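Hypothetical protein Atu1826 (Agrobacterium tumefaciens, PDB 2I3D) is of unknown function but is probably a hydrolase of the alpha/beta-hydrolase fold. Local coordinates at residues Y69-L74 with G223-Y228. Numbering follows the deposited sequence.
Sequences YQLFYL and GECEDY
L74 reaches across from helix 66-77 and sets its two methyl groups against the backbone of helix 218-233, where C225 gives way to E226. CD2 of L74 does the closest work: it lies over the peptide link, 3.7 Å from both C of C225 and N of E226, and 3.8 Å from CB of C225. The other branch, CD1 of L74, sits beyond the link on E226, 3.9 Å from CA of E226, and also touches CB and CG at the root of the glutamate chain. With CG anti to the backbone N (chi1 175°), the leucine is carried out toward the neighbouring helix. One turn earlier the fit is slacker: the CA atoms of L71 and C225 stand 7.9 Å apart, against 6.7 Å for the CA atoms of L74 and E226, and L71 meets the cysteine through CD2 alone, 4.1 Å from SG of C225.

Such a pairing illustrates how neighbouring helices share one face of an alpha/beta-hydrolase sheet. The two segments run in nearly the same direction, at 25°, their axes approaching to 10.6 Å at the nearest, and M150 of strand 146-152 lies beneath them, touching L71, L74 and C225. C225 also rests on L172 of strand 171-176, while M222 and L229 of helix 218-233 extend the apolar seam against L71 and L74 respectively. The side chain of L71 comes close to the probable nucleophile elbow but does not contact it.

On the partly exposed side the character changes. The side chain of E226 meets L74 with CB and CG alone; its fully extended chain (chi2 -177°) carries the carboxylate away from the leucine methyls, where OE2 forms a salt bridge with R78, just beyond the end of helix 66-77, and a weak, long ion pair with K77.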
loop_
_atom_site.group_PDB
_atom_site.type_symbol
_atom_site.label_atom_id
_atom_site.label_comp_id
_atom_site.label_asym_id
_atom_site.label_seq_id
_atom_site.Cartn_x
_atom_site.Cartn_y
_atom_site.Cartn_z
ATOM N N TYR B 69 8.265 -0.922 -0.113
ATOM C CA TYR B 69 9.137 -0.210 0.841
ATOM C C TYR B 69 9.857 -1.171 1.793
ATOM O O TYR B 69 11.068 -1.088 1.952
ATOM C CB TYR B 69 8.343 0.848 1.639
ATOM C CG TYR B 69 9.269 1.491 2.624
ATOM C CD1 TYR B 69 10.199 2.446 2.195
ATOM C CD2 TYR B 69 9.316 1.072 3.947
ATOM C CE1 TYR B 69 11.089 2.989 3.068
ATOM C CE2 TYR B 69 10.232 1.630 4.842
ATOM C CZ TYR B 69 11.106 2.586 4.381
ATOM O OH TYR B 69 12.031 3.157 5.213
ATOM N N GLN B 70 9.097 -2.085 2.414
ATOM C CA GLN B 70 9.720 -3.059 3.321
ATOM C C GLN B 70 10.752 -3.953 2.627
ATOM O O GLN B 70 11.784 -4.260 3.220
ATOM C CB GLN B 70 8.653 -3.909 3.977
ATOM C CG GLN B 70 7.797 -3.076 4.960
ATOM C CD GLN B 70 8.559 -2.675 6.171
ATOM O OE1 GLN B 70 9.370 -3.471 6.724
ATOM N NE2 GLN B 70 8.384 -1.419 6.583
ATOM N N LEU B 71 10.502 -4.361 1.382
ATOM C CA LEU B 71 11.513 -5.128 0.673
ATOM C C LEU B 71 12.764 -4.270 0.479
ATOM O O LEU B 71 13.883 -4.730 0.700
ATOM C CB LEU B 71 10.994 -5.606 -0.693
ATOM C CG LEU B 71 9.950 -6.748 -0.638
ATOM C CD1 LEU B 71 9.153 -6.861 -1.936
ATOM C CD2 LEU B 71 10.664 -8.118 -0.290
ATOM N N PHE B 72 12.560 -3.032 0.004
ATOM C CA PHE B 72 13.669 -2.094 -0.111
ATOM C C PHE B 72 14.463 -2.015 1.210
ATOM O O PHE B 72 15.706 -2.154 1.227
ATOM C CB PHE B 72 13.108 -0.737 -0.501
ATOM C CG PHE B 72 14.141 0.339 -0.639
ATOM C CD1 PHE B 72 14.603 0.716 -1.906
ATOM C CD2 PHE B 72 14.606 1.032 0.494
ATOM C CE1 PHE B 72 15.536 1.767 -2.050
ATOM C CE2 PHE B 72 15.528 2.079 0.373
ATOM C CZ PHE B 72 16.007 2.450 -0.907
ATOM N N TYR B 73 13.753 -1.790 2.319
ATOM C CA TYR B 73 14.414 -1.638 3.610
ATOM C C TYR B 73 15.178 -2.910 4.043
ATOM O O TYR B 73 16.275 -2.809 4.592
ATOM C CB TYR B 73 13.369 -1.264 4.654
ATOM C CG TYR B 73 13.934 -0.859 5.985
ATOM C CD1 TYR B 73 14.654 0.332 6.136
ATOM C CD2 TYR B 73 13.735 -1.660 7.094
ATOM C CE1 TYR B 73 15.173 0.703 7.388
ATOM C CE2 TYR B 73 14.252 -1.306 8.341
ATOM C CZ TYR B 73 14.967 -0.139 8.467
ATOM O OH TYR B 73 15.430 0.162 9.731
ATOM N N LEU B 74 14.624 -4.101 3.761
ATOM C CA LEU B 74 15.323 -5.364 4.019
ATOM C C LEU B 74 16.699 -5.420 3.351
ATOM O O LEU B 74 17.732 -5.731 4.002
ATOM C CB LEU B 74 14.464 -6.530 3.520
ATOM C CG LEU B 74 15.155 -7.896 3.625
ATOM C CD1 LEU B 74 15.687 -8.144 5.067
ATOM C CD2 LEU B 74 14.097 -8.978 3.228
ATOM N N GLY B 223 8.955 -11.193 7.627
ATOM C CA GLY B 223 9.767 -12.147 8.406
ATOM C C GLY B 223 10.281 -13.294 7.569
ATOM O O GLY B 223 11.429 -13.709 7.693
ATOM N N GLU B 224 9.424 -13.808 6.700
ATOM C CA GLU B 224 9.825 -14.909 5.806
ATOM C C GLU B 224 10.839 -14.418 4.785
ATOM O O GLU B 224 11.830 -15.113 4.531
ATOM C CB GLU B 224 8.608 -15.491 5.099
ATOM C CG GLU B 224 7.612 -16.218 6.060
ATOM C CD GLU B 224 8.053 -17.613 6.497
ATOM O OE1 GLU B 224 9.125 -18.109 6.088
ATOM O OE2 GLU B 224 7.263 -18.232 7.240
ATOM N N CYS B 225 10.608 -13.227 4.215
ATOM C CA CYS B 225 11.613 -12.628 3.296
ATOM C C CYS B 225 12.984 -12.395 3.994
ATOM O O CYS B 225 14.024 -12.713 3.441
ATOM C CB CYS B 225 11.081 -11.316 2.719
ATOM S SG CYS B 225 9.655 -11.612 1.629
ATOM N N GLU B 226 12.945 -11.850 5.215
ATOM C CA GLU B 226 14.162 -11.631 5.999
ATOM C C GLU B 226 14.934 -12.945 6.264
ATOM O O GLU B 226 16.126 -13.033 5.985
ATOM C CB GLU B 226 13.820 -10.911 7.303
ATOM C CG GLU B 226 14.982 -10.615 8.163
ATOM C CD GLU B 226 14.543 -9.948 9.485
ATOM O OE1 GLU B 226 13.402 -10.222 9.986
ATOM O OE2 GLU B 226 15.353 -9.150 10.015
ATOM N N ASP B 227 14.213 -13.962 6.730
ATOM C CA ASP B 227 14.810 -15.272 7.027
ATOM C C ASP B 227 15.415 -15.854 5.771
ATOM O O ASP B 227 16.517 -16.395 5.808
ATOM C CB ASP B 227 13.777 -16.252 7.589
ATOM C CG ASP B 227 13.241 -15.845 8.954
ATOM O OD1 ASP B 227 13.800 -14.930 9.597
ATOM O OD2 ASP B 227 12.249 -16.452 9.385
ATOM N N TYR B 228 14.724 -15.705 4.645
ATOM C CA TYR B 228 15.233 -16.289 3.400
ATOM C C TYR B 228 16.568 -15.590 3.010
ATOM O O TYR B 228 17.560 -16.222 2.639
ATOM C CB TYR B 228 14.211 -16.134 2.265
ATOM C CG TYR B 228 14.731 -16.752 0.993
ATOM C CD1 TYR B 228 14.837 -18.160 0.883
ATOM C CD2 TYR B 228 15.186 -15.939 -0.058
ATOM C CE1 TYR B 228 15.329 -18.748 -0.274
ATOM C CE2 TYR B 228 15.714 -16.484 -1.217
ATOM C CZ TYR B 228 15.803 -17.890 -1.321
ATOM O OH TYR B 228 16.340 -18.418 -2.467
#